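Local coordinates for BamaA.19900.a (Balamuthia mandrillaris, PDB 6VZZ), which probably phosphorylates glucose at its 6-hydroxyl at the expense of ATP, as a glucokinase of the actin-like ATPase clan, at residues 218-226 with 252-260; 187-197 with 312-323. All coordinates share one frame; numbering follows the deposited sequence.

Overall arrangement
Both contacts are buried and both border the glucose, yet they are built from different material. Contact 1 joins two loops on either side of helix 234-249, its centre about 17 Å from that of the chain, and is largely polar: backbone bonds, a histidine-carboxylate pair and sugar-binding side chains. Contact 2 lies deeper, its centre about 10 Å from the chain's, where a beta hairpin of the six-stranded sheet packs on helix 303-327 almost wholly through apolar side chains, with no hydrogen bond between them. The two contact centres are about 11 Å apart, and bonds from Arg318 NH2 to Ser225 O and from His312 ND1 to Ile260 O tie helix to loops. Each also reaches the second subunit.

Contact 1 of 2, residues 218-226 with 252-260; sequences EFGHVAISP and EHAIEYEDI. With BGC (beta-D-glucopyranose), chain B.
His221 stands between Glu256 and the sugar, and its two ring nitrogens do different work. ND1 donates to Glu256 OE1 over 2.7 Å, a bond that lies in the imidazole plane and meets the carboxylate on the syn side but well out of the carboxylate plane, the two flat groups being turned 75° apart. NE2 donates to BGC O2 over 2.7 Å, and the two bonds together hold the ring's rotation. O2 in turn donates to Glu218 OE1, while Glu218 OE2 accepts from O3. Glu258, extended beyond CG, lies alongside the histidine and receives BGC O1 at its OE1; Arg264 and Asn116 hold its OE2.

Behind the sugar the backbones are stitched closely. Gly220 O accepts from Glu258 N at 2.9 Å, Val222 O from Tyr257 N, and Ile255 O from Ile224 N, with a single beta bridge pairing Ala223 and Glu256. Tyr257 has the most surface covered across the contact: Ile224 CG2 sits over one ring face, 3.8 Å from the centroid, Val222 CG2 touches the ring edge, and the hydroxyl receives a weak bond from Ser225 N. CG2 reaches that face because chi1 of 49° turns CG1 the other way, onto Ile255 CG1.

Toward Ala254 the fit slackens: Ala223 CB and Ala254 CB are 4.3 Å apart, both residues partly exposed. Lys362 of the second subunit pairs with Glu256 OE2, and Trp365 of that subunit meets the His221 ring edge-to-face. This is one wall of the glucose pocket, which Thr115, Asn145 and Asp146 help complete.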
loop_
_atom_site.group_PDB
_atom_site.type_symbol
_atom_site.label_atom_id
_atom_site.label_comp_id
_atom_site.label_asym_id
_atom_site.label_seq_id
_atom_site.Cartn_x
_atom_site.Cartn_y
_atom_site.Cartn_z
ATOM N N GLU A 218 4.798 6.455 0.577
ATOM C CA GLU A 218 5.080 7.479 -0.420
ATOM C C GLU A 218 4.087 7.421 -1.576
ATOM O O GLU A 218 4.437 7.706 -2.721
ATOM C CB GLU A 218 6.511 7.346 -0.931
ATOM C CG GLU A 218 7.557 7.795 0.071
ATOM C CD GLU A 218 7.477 9.289 0.339
ATOM O OE1 GLU A 218 6.980 10.040 -0.546
ATOM O OE2 GLU A 218 7.893 9.711 1.444
ATOM N N PHE A 219 2.834 7.071 -1.289
ATOM C CA PHE A 219 1.867 6.826 -2.349
ATOM C C PHE A 219 1.461 8.085 -3.095
ATOM O O PHE A 219 0.833 7.976 -4.154
ATOM C CB PHE A 219 0.628 6.121 -1.790
ATOM C CG PHE A 219 0.741 4.617 -1.817
ATOM C CD1 PHE A 219 0.714 3.934 -3.030
ATOM C CD2 PHE A 219 0.900 3.894 -0.646
ATOM C CE1 PHE A 219 0.830 2.560 -3.078
ATOM C CE2 PHE A 219 1.017 2.522 -0.681
ATOM C CZ PHE A 219 0.983 1.852 -1.905
ATOM N N GLY A 220 1.815 9.270 -2.603
ATOM C CA GLY A 220 1.510 10.455 -3.381
ATOM C C GLY A 220 2.216 10.481 -4.721
ATOM O O GLY A 220 1.788 11.200 -5.632
ATOM N N HIS A 221 3.276 9.690 -4.872
ATOM C CA HIS A 221 4.101 9.724 -6.064
ATOM C C HIS A 221 3.802 8.591 -7.040
ATOM O O HIS A 221 4.494 8.473 -8.053
ATOM C CB HIS A 221 5.576 9.727 -5.657
ATOM C CG HIS A 221 5.925 10.853 -4.733
ATOM N ND1 HIS A 221 6.027 12.161 -5.159
ATOM C CD2 HIS A 221 6.169 10.872 -3.401
ATOM C CE1 HIS A 221 6.328 12.934 -4.132
ATOM N NE2 HIS A 221 6.422 12.176 -3.055
ATOM N N VAL A 222 2.778 7.767 -6.783
ATOM C CA VAL A 222 2.417 6.729 -7.745
ATOM C C VAL A 222 1.675 7.351 -8.922
ATOM O O VAL A 222 1.011 8.389 -8.799
ATOM C CB VAL A 222 1.580 5.611 -7.088
ATOM C CG1 VAL A 222 2.311 5.009 -5.899
ATOM C CG2 VAL A 222 0.190 6.112 -6.716
ATOM N N ALA A 223 1.796 6.707 -10.080
ATOM C CA ALA A 223 1.103 7.162 -11.276
ATOM C C ALA A 223 -0.406 7.156 -11.070
ATOM O O ALA A 223 -0.954 6.310 -10.358
ATOM C CB ALA A 223 1.466 6.272 -12.457
ATOM N N ILE A 224 -1.081 8.107 -11.708
ATOM C CA ILE A 224 -2.525 8.251 -11.580
ATOM C C ILE A 224 -3.248 7.120 -12.302
ATOM O O ILE A 224 -2.651 6.383 -13.095
ATOM C CB ILE A 224 -2.971 9.621 -12.123
ATOM C CG1 ILE A 224 -2.372 9.870 -13.505
ATOM C CG2 ILE A 224 -2.519 10.720 -11.191
ATOM C CD1 ILE A 224 -3.137 9.265 -14.630
ATOM N N SER A 225 -4.549 7.002 -12.055
ATOM C CA SER A 225 -5.438 6.128 -12.788
ATOM C C SER A 225 -6.436 6.939 -13.604
ATOM O O SER A 225 -6.841 8.026 -13.189
ATOM C CB SER A 225 -6.193 5.209 -11.825
ATOM O OG SER A 225 -5.378 4.114 -11.473
ATOM N N PRO A 226 -6.858 6.446 -14.762
ATOM C CA PRO A 226 -7.854 7.159 -15.568
ATOM C C PRO A 226 -9.258 6.824 -15.076
ATOM O O PRO A 226 -9.434 6.042 -14.150
ATOM C CB PRO A 226 -7.607 6.611 -16.971
ATOM C CG PRO A 226 -7.216 5.207 -16.732
ATOM C CD PRO A 226 -6.429 5.200 -15.419
ATOM N N GLU A 252 6.820 12.356 -21.242
ATOM C CA GLU A 252 7.537 11.091 -21.185
ATOM C C GLU A 252 7.037 10.168 -20.071
ATOM O O GLU A 252 7.212 8.951 -20.178
ATOM C CB GLU A 252 9.038 11.353 -21.041
ATOM N N HIS A 253 6.391 10.697 -19.031
ATOM C CA HIS A 253 5.890 9.878 -17.934
ATOM C C HIS A 253 4.430 10.199 -17.661
ATOM O O HIS A 253 3.965 11.312 -17.924
ATOM C CB HIS A 253 6.676 10.084 -16.615
ATOM C CG HIS A 253 8.129 9.739 -16.701
ATOM N ND1 HIS A 253 9.125 10.647 -16.409
ATOM C CD2 HIS A 253 8.756 8.587 -17.030
ATOM C CE1 HIS A 253 10.305 10.073 -16.566
ATOM N NE2 HIS A 253 10.109 8.823 -16.941
ATOM N N ALA A 254 3.717 9.207 -17.127
ATOM C CA ALA A 254 2.406 9.447 -16.543
ATOM C C ALA A 254 2.568 10.197 -15.230
ATOM O O ALA A 254 3.444 9.873 -14.423
ATOM C CB ALA A 254 1.679 8.125 -16.308
ATOM N N ILE A 255 1.715 11.200 -15.005
ATOM C CA ILE A 255 1.930 12.085 -13.858
ATOM C C ILE A 255 1.633 11.356 -12.548
ATOM O O ILE A 255 0.930 10.338 -12.501
ATOM C CB ILE A 255 1.097 13.371 -13.985
ATOM C CG1 ILE A 255 -0.379 13.119 -13.698
ATOM C CG2 ILE A 255 1.235 13.951 -15.375
ATOM C CD1 ILE A 255 -1.197 14.414 -13.666
ATOM N N GLU A 256 2.211 11.873 -11.471
ATOM C CA GLU A 256 1.942 11.381 -10.127
ATOM C C GLU A 256 0.688 12.042 -9.594
ATOM O O GLU A 256 0.316 13.141 -10.016
ATOM C CB GLU A 256 3.103 11.680 -9.171
ATOM C CG GLU A 256 4.487 11.407 -9.715
ATOM C CD GLU A 256 5.575 11.751 -8.715
ATOM O OE1 GLU A 256 5.300 12.526 -7.769
ATOM O OE2 GLU A 256 6.705 11.235 -8.866
ATOM N N TYR A 257 0.031 11.360 -8.647
ATOM C CA TYR A 257 -1.136 11.962 -8.009
ATOM C C TYR A 257 -0.786 13.322 -7.415
ATOM O O TYR A 257 -1.590 14.261 -7.486
ATOM C CB TYR A 257 -1.706 11.032 -6.936
ATOM C CG TYR A 257 -2.669 9.988 -7.471
ATOM C CD1 TYR A 257 -3.966 10.330 -7.835
ATOM C CD2 TYR A 257 -2.283 8.657 -7.609
ATOM C CE1 TYR A 257 -4.848 9.378 -8.321
ATOM C CE2 TYR A 257 -3.157 7.709 -8.093
ATOM C CZ TYR A 257 -4.439 8.072 -8.453
ATOM O OH TYR A 257 -5.319 7.122 -8.938
ATOM N N GLU A 258 0.433 13.456 -6.866
ATOM C CA GLU A 258 0.873 14.728 -6.296
ATOM C C GLU A 258 0.987 15.825 -7.353
ATOM O O GLU A 258 0.944 17.013 -7.010
ATOM C CB GLU A 258 2.214 14.552 -5.575
ATOM C CG GLU A 258 2.672 15.796 -4.816
ATOM C CD GLU A 258 3.947 15.580 -4.009
ATOM O OE1 GLU A 258 3.912 14.804 -3.034
ATOM O OE2 GLU A 258 4.988 16.187 -4.352
ATOM N N ASP A 259 1.109 15.467 -8.630
ATOM C CA ASP A 259 1.172 16.505 -9.647
ATOM C C ASP A 259 -0.164 17.208 -9.832
ATOM O O ASP A 259 -0.213 18.267 -10.474
ATOM C CB ASP A 259 1.670 15.917 -10.968
ATOM C CG ASP A 259 3.128 15.466 -10.887
ATOM O OD1 ASP A 259 3.891 16.068 -10.095
ATOM O OD2 ASP A 259 3.515 14.521 -11.612
ATOM N N ILE A 260 -1.240 16.662 -9.264
ATOM C CA ILE A 260 -2.528 17.330 -9.220
ATOM C C ILE A 260 -2.953 17.635 -7.787
ATOM O O ILE A 260 -3.423 18.746 -7.492
ATOM C CB ILE A 260 -3.601 16.488 -9.940
ATOM C CG1 ILE A 260 -3.352 16.491 -11.449
ATOM C CG2 ILE A 260 -5.006 16.962 -9.606
ATOM C CD1 ILE A 260 -4.324 15.611 -12.218
HETATM C C2 BGC B . 6.835 13.478 0.247
HETATM C C3 BGC B . 6.309 12.740 1.468
HETATM C C4 BGC B . 5.532 13.696 2.363
HETATM C C5 BGC B . 4.450 14.390 1.544
HETATM C C6 BGC B . 3.640 15.399 2.323
HETATM C C1 BGC B . 5.673 14.160 -0.457
HETATM O O1 BGC B . 6.082 14.778 -1.622
HETATM O O2 BGC B . 7.489 12.572 -0.632
HETATM O O3 BGC B . 7.377 12.133 2.182
HETATM O O4 BGC B . 4.908 12.978 3.417
HETATM O O5 BGC B . 5.064 15.079 0.446
HETATM O O6 BGC B . 4.468 16.269 3.066
#

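Contact 2 of 2, residues 187-197 with 312-323; sequences LVLAVGTGLGI and HFKFLMRIAKNL. With BGC (beta-D-glucopyranose), chain B.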
loop_
_atom_site.group_PDB
_atom_site.type_symbol
_atom_site.label_atom_id
_atom_site.label_comp_id
_atom_site.label_asym_id
_atom_site.label_seq_id
_atom_site.Cartn_x
_atom_site.Cartn_y
_atom_site.Cartn_z
ATOM N N LEU A 187 -6.297 4.668 6.920
ATOM C CA LEU A 187 -5.470 5.425 5.996
ATOM C C LEU A 187 -5.504 6.897 6.386
ATOM O O LEU A 187 -6.570 7.447 6.675
ATOM C CB LEU A 187 -5.979 5.232 4.564
ATOM C CG LEU A 187 -5.286 5.892 3.374
ATOM C CD1 LEU A 187 -3.886 5.355 3.178
ATOM C CD2 LEU A 187 -6.106 5.682 2.111
ATOM N N VAL A 188 -4.338 7.534 6.421
ATOM C CA VAL A 188 -4.240 8.964 6.705
ATOM C C VAL A 188 -3.655 9.662 5.483
ATOM O O VAL A 188 -2.615 9.242 4.962
ATOM C CB VAL A 188 -3.389 9.248 7.957
ATOM C CG1 VAL A 188 -3.268 10.746 8.179
ATOM C CG2 VAL A 188 -3.979 8.559 9.177
ATOM N N LEU A 189 -4.328 10.720 5.025
ATOM C CA LEU A 189 -3.907 11.529 3.883
ATOM C C LEU A 189 -3.867 12.996 4.287
ATOM O O LEU A 189 -4.727 13.459 5.043
ATOM C CB LEU A 189 -4.858 11.382 2.670
ATOM C CG LEU A 189 -5.213 9.993 2.136
ATOM C CD1 LEU A 189 -6.378 9.397 2.901
ATOM C CD2 LEU A 189 -5.534 10.064 0.668
ATOM N N ALA A 190 -2.889 13.734 3.756
ATOM C CA ALA A 190 -2.815 15.172 3.977
ATOM C C ALA A 190 -2.387 15.860 2.694
ATOM O O ALA A 190 -1.354 15.506 2.115
ATOM C CB ALA A 190 -1.848 15.530 5.111
ATOM N N VAL A 191 -3.170 16.856 2.275
ATOM C CA VAL A 191 -2.911 17.618 1.058
ATOM C C VAL A 191 -2.304 18.954 1.455
ATOM O O VAL A 191 -2.935 19.738 2.172
ATOM C CB VAL A 191 -4.191 17.827 0.236
ATOM C CG1 VAL A 191 -3.871 18.490 -1.099
ATOM C CG2 VAL A 191 -4.912 16.514 0.026
ATOM N N GLY A 192 -1.087 19.217 0.977
ATOM C CA GLY A 192 -0.387 20.452 1.258
ATOM C C GLY A 192 0.591 20.787 0.149
ATOM O O GLY A 192 0.214 20.802 -1.031
ATOM N N THR A 193 1.846 21.068 0.504
ATOM C CA THR A 193 2.874 21.217 -0.523
ATOM C C THR A 193 3.020 19.928 -1.318
ATOM O O THR A 193 3.248 19.961 -2.533
ATOM C CB THR A 193 4.213 21.612 0.106
ATOM O OG1 THR A 193 4.019 22.730 0.978
ATOM C CG2 THR A 193 5.221 21.991 -0.972
ATOM N N GLY A 194 2.872 18.780 -0.646
ATOM C CA GLY A 194 2.831 17.494 -1.310
ATOM C C GLY A 194 1.601 16.706 -0.897
ATOM O O GLY A 194 0.775 17.174 -0.112
ATOM N N LEU A 195 1.489 15.502 -1.463
ATOM C CA LEU A 195 0.468 14.540 -1.064
ATOM C C LEU A 195 1.090 13.556 -0.075
ATOM O O LEU A 195 1.905 12.706 -0.458
ATOM C CB LEU A 195 -0.103 13.813 -2.275
ATOM C CG LEU A 195 -1.169 12.758 -1.957
ATOM C CD1 LEU A 195 -2.148 13.293 -0.926
ATOM C CD2 LEU A 195 -1.889 12.326 -3.228
ATOM N N GLY A 196 0.703 13.672 1.192
ATOM C CA GLY A 196 1.222 12.816 2.240
ATOM C C GLY A 196 0.267 11.670 2.534
ATOM O O GLY A 196 -0.948 11.868 2.617
ATOM N N ILE A 197 0.833 10.475 2.708
ATOM C CA ILE A 197 0.039 9.273 2.945
ATOM C C ILE A 197 0.782 8.338 3.894
ATOM O O ILE A 197 1.951 8.007 3.665
ATOM C CB ILE A 197 -0.291 8.551 1.625
ATOM C CG1 ILE A 197 -1.287 9.375 0.804
ATOM C CG2 ILE A 197 -0.844 7.169 1.911
ATOM C CD1 ILE A 197 -1.588 8.803 -0.527
ATOM N N HIS A 312 -9.006 18.667 -8.569
ATOM C CA HIS A 312 -8.058 18.486 -7.476
ATOM C C HIS A 312 -8.579 17.447 -6.489
ATOM O O HIS A 312 -7.932 16.426 -6.236
ATOM C CB HIS A 312 -7.826 19.843 -6.805
ATOM C CG HIS A 312 -6.935 19.803 -5.607
ATOM N ND1 HIS A 312 -5.583 19.549 -5.688
ATOM C CD2 HIS A 312 -7.197 20.032 -4.299
ATOM C CE1 HIS A 312 -5.055 19.604 -4.478
ATOM N NE2 HIS A 312 -6.014 19.893 -3.617
ATOM N N PHE A 313 -9.789 17.665 -5.972
ATOM C CA PHE A 313 -10.338 16.746 -4.986
ATOM C C PHE A 313 -10.793 15.445 -5.615
ATOM O O PHE A 313 -10.803 14.405 -4.941
ATOM C CB PHE A 313 -11.479 17.406 -4.227
ATOM C CG PHE A 313 -11.039 18.033 -2.954
ATOM C CD1 PHE A 313 -10.605 17.242 -1.904
ATOM C CD2 PHE A 313 -11.018 19.403 -2.808
ATOM C CE1 PHE A 313 -10.177 17.805 -0.724
ATOM C CE2 PHE A 313 -10.587 19.970 -1.624
ATOM C CZ PHE A 313 -10.165 19.169 -0.582
ATOM N N LYS A 314 -11.166 15.472 -6.895
ATOM C CA LYS A 314 -11.502 14.227 -7.575
ATOM C C LYS A 314 -10.326 13.261 -7.544
ATOM O O LYS A 314 -10.486 12.076 -7.231
ATOM C CB LYS A 314 -11.941 14.509 -9.010
ATOM C CG LYS A 314 -12.298 13.253 -9.777
ATOM C CD LYS A 314 -13.413 13.496 -10.781
ATOM C CE LYS A 314 -12.893 14.112 -12.064
ATOM N NZ LYS A 314 -13.917 14.051 -13.164
ATOM N N PHE A 315 -9.122 13.756 -7.832
ATOM C CA PHE A 315 -7.977 12.855 -7.844
ATOM C C PHE A 315 -7.551 12.470 -6.439
ATOM O O PHE A 315 -7.007 11.378 -6.243
ATOM C CB PHE A 315 -6.817 13.469 -8.621
ATOM C CG PHE A 315 -6.921 13.252 -10.097
ATOM C CD1 PHE A 315 -7.711 14.087 -10.879
ATOM C CD2 PHE A 315 -6.261 12.193 -10.702
ATOM C CE1 PHE A 315 -7.829 13.876 -12.246
ATOM C CE2 PHE A 315 -6.371 11.976 -12.058
ATOM C CZ PHE A 315 -7.155 12.820 -12.839
ATOM N N LEU A 316 -7.798 13.328 -5.448
ATOM C CA LEU A 316 -7.614 12.890 -4.067
ATOM C C LEU A 316 -8.547 11.727 -3.745
ATOM O O LEU A 316 -8.131 10.739 -3.130
ATOM C CB LEU A 316 -7.847 14.049 -3.097
ATOM C CG LEU A 316 -7.871 13.618 -1.625
ATOM C CD1 LEU A 316 -6.489 13.201 -1.163
ATOM C CD2 LEU A 316 -8.421 14.713 -0.744
ATOM N N MET A 317 -9.808 11.814 -4.178
ATOM C CA MET A 317 -10.727 10.705 -3.953
ATOM C C MET A 317 -10.310 9.452 -4.722
ATOM O O MET A 317 -10.572 8.338 -4.264
ATOM C CB MET A 317 -12.151 11.108 -4.335
ATOM C CG MET A 317 -12.792 12.135 -3.417
ATOM S SD MET A 317 -13.026 11.529 -1.733
ATOM C CE MET A 317 -11.858 12.528 -0.828
ATOM N N ARG A 318 -9.664 9.603 -5.885
ATOM C CA ARG A 318 -9.304 8.418 -6.663
ATOM C C ARG A 318 -8.152 7.648 -6.024
ATOM O O ARG A 318 -8.175 6.411 -5.987
ATOM C CB ARG A 318 -8.947 8.799 -8.094
ATOM C CG ARG A 318 -8.670 7.595 -8.968
ATOM C CD ARG A 318 -8.733 7.967 -10.441
ATOM N NE ARG A 318 -9.887 8.815 -10.699
ATOM C CZ ARG A 318 -10.059 9.546 -11.795
ATOM N NH1 ARG A 318 -11.138 10.307 -11.912
ATOM N NH2 ARG A 318 -9.147 9.534 -12.760
ATOM N N ILE A 319 -7.126 8.346 -5.532
ATOM C CA ILE A 319 -6.041 7.633 -4.869
ATOM C C ILE A 319 -6.533 7.048 -3.548
ATOM O O ILE A 319 -6.154 5.936 -3.162
ATOM C CB ILE A 319 -4.810 8.553 -4.689
ATOM C CG1 ILE A 319 -3.639 7.823 -4.018
ATOM C CG2 ILE A 319 -5.148 9.775 -3.860
ATOM C CD1 ILE A 319 -3.256 6.513 -4.670
ATOM N N ALA A 320 -7.413 7.766 -2.849
ATOM C CA ALA A 320 -7.936 7.242 -1.596
ATOM C C ALA A 320 -8.779 5.996 -1.834
ATOM O O ALA A 320 -8.680 5.021 -1.077
ATOM C CB ALA A 320 -8.740 8.321 -0.871
ATOM N N LYS A 321 -9.606 6.008 -2.886
ATOM C CA LYS A 321 -10.402 4.836 -3.240
ATOM C C LYS A 321 -9.517 3.612 -3.437
ATOM O O LYS A 321 -9.729 2.567 -2.811
ATOM C CB LYS A 321 -11.205 5.126 -4.507
ATOM C CG LYS A 321 -11.842 3.910 -5.144
ATOM C CD LYS A 321 -11.837 4.007 -6.657
ATOM C CE LYS A 321 -12.019 5.444 -7.121
ATOM N NZ LYS A 321 -12.219 5.563 -8.603
ATOM N N ASN A 322 -8.491 3.735 -4.278
ATOM C CA ASN A 322 -7.666 2.576 -4.602
ATOM C C ASN A 322 -6.811 2.113 -3.424
ATOM O O ASN A 322 -6.559 0.907 -3.283
ATOM C CB ASN A 322 -6.823 2.892 -5.827
ATOM C CG ASN A 322 -7.654 2.832 -7.095
ATOM O OD1 ASN A 322 -7.973 1.744 -7.586
ATOM N ND2 ASN A 322 -8.065 3.993 -7.602
ATOM N N LEU A 323 -6.367 3.033 -2.563
ATOM C CA LEU A 323 -5.612 2.604 -1.392
ATOM C C LEU A 323 -6.515 1.905 -0.380
ATOM O O LEU A 323 -6.082 0.967 0.298
ATOM C CB LEU A 323 -4.906 3.795 -0.753
ATOM C CG LEU A 323 -3.777 4.442 -1.559
ATOM C CD1 LEU A 323 -3.268 5.648 -0.814
ATOM C CD2 LEU A 323 -2.645 3.463 -1.813
HETATM C C2 BGC B . 6.835 13.478 0.247
HETATM C C3 BGC B . 6.309 12.740 1.468
HETATM C C4 BGC B . 5.532 13.696 2.363
HETATM C C5 BGC B . 4.450 14.390 1.544
HETATM C C6 BGC B . 3.640 15.399 2.323
HETATM C C1 BGC B . 5.673 14.160 -0.457
HETATM O O1 BGC B . 6.082 14.778 -1.622
HETATM O O2 BGC B . 7.489 12.572 -0.632
HETATM O O3 BGC B . 7.377 12.133 2.182
HETATM O O4 BGC B . 4.908 12.978 3.417
HETATM O O5 BGC B . 5.064 15.079 0.446
HETATM O O6 BGC B . 4.468 16.269 3.066
#
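Leu316 reaches the hairpin from helix 312-323 with its forked end. Its CB points across the line to the strands, and with CG anti to the backbone N (chi1 172°) the end of the side chain comes nearer to them. CG has no close partner in the hairpin: CD1 lies 3.8 Å from Leu189 CD2 and also touches Val191 CG2 and, more distantly, Leu195 CD1, whereas CD2 meets Val191 CG2 at 4.0 Å. One leucine thus bridges both strands.

Farther along the helix Ile197 CD1 and Leu323 CD1 meet tip to tip at 3.6 Å, and Leu187 CD2 rests on Leu323 CB, the two leucines crossing at about a right angle. At the other end Val191 CG1 abuts the edge of the His312 ring, 3.6 Å from NE2; ND1 of that ring is bonded to Ile260 O.

The helix segment runs antiparallel to strand 187-191 (162°) and roughly parallel to strand 195-197 (22°). Glucose contacts the turn and the strand after it, with Gly196 CA 3.5 Å from BGC C6. No hydrogen bond links helix and hairpin: their union rests on the burial of apolar side chains, behind a hairpin whose Gly194 and Gly196 border the sugar.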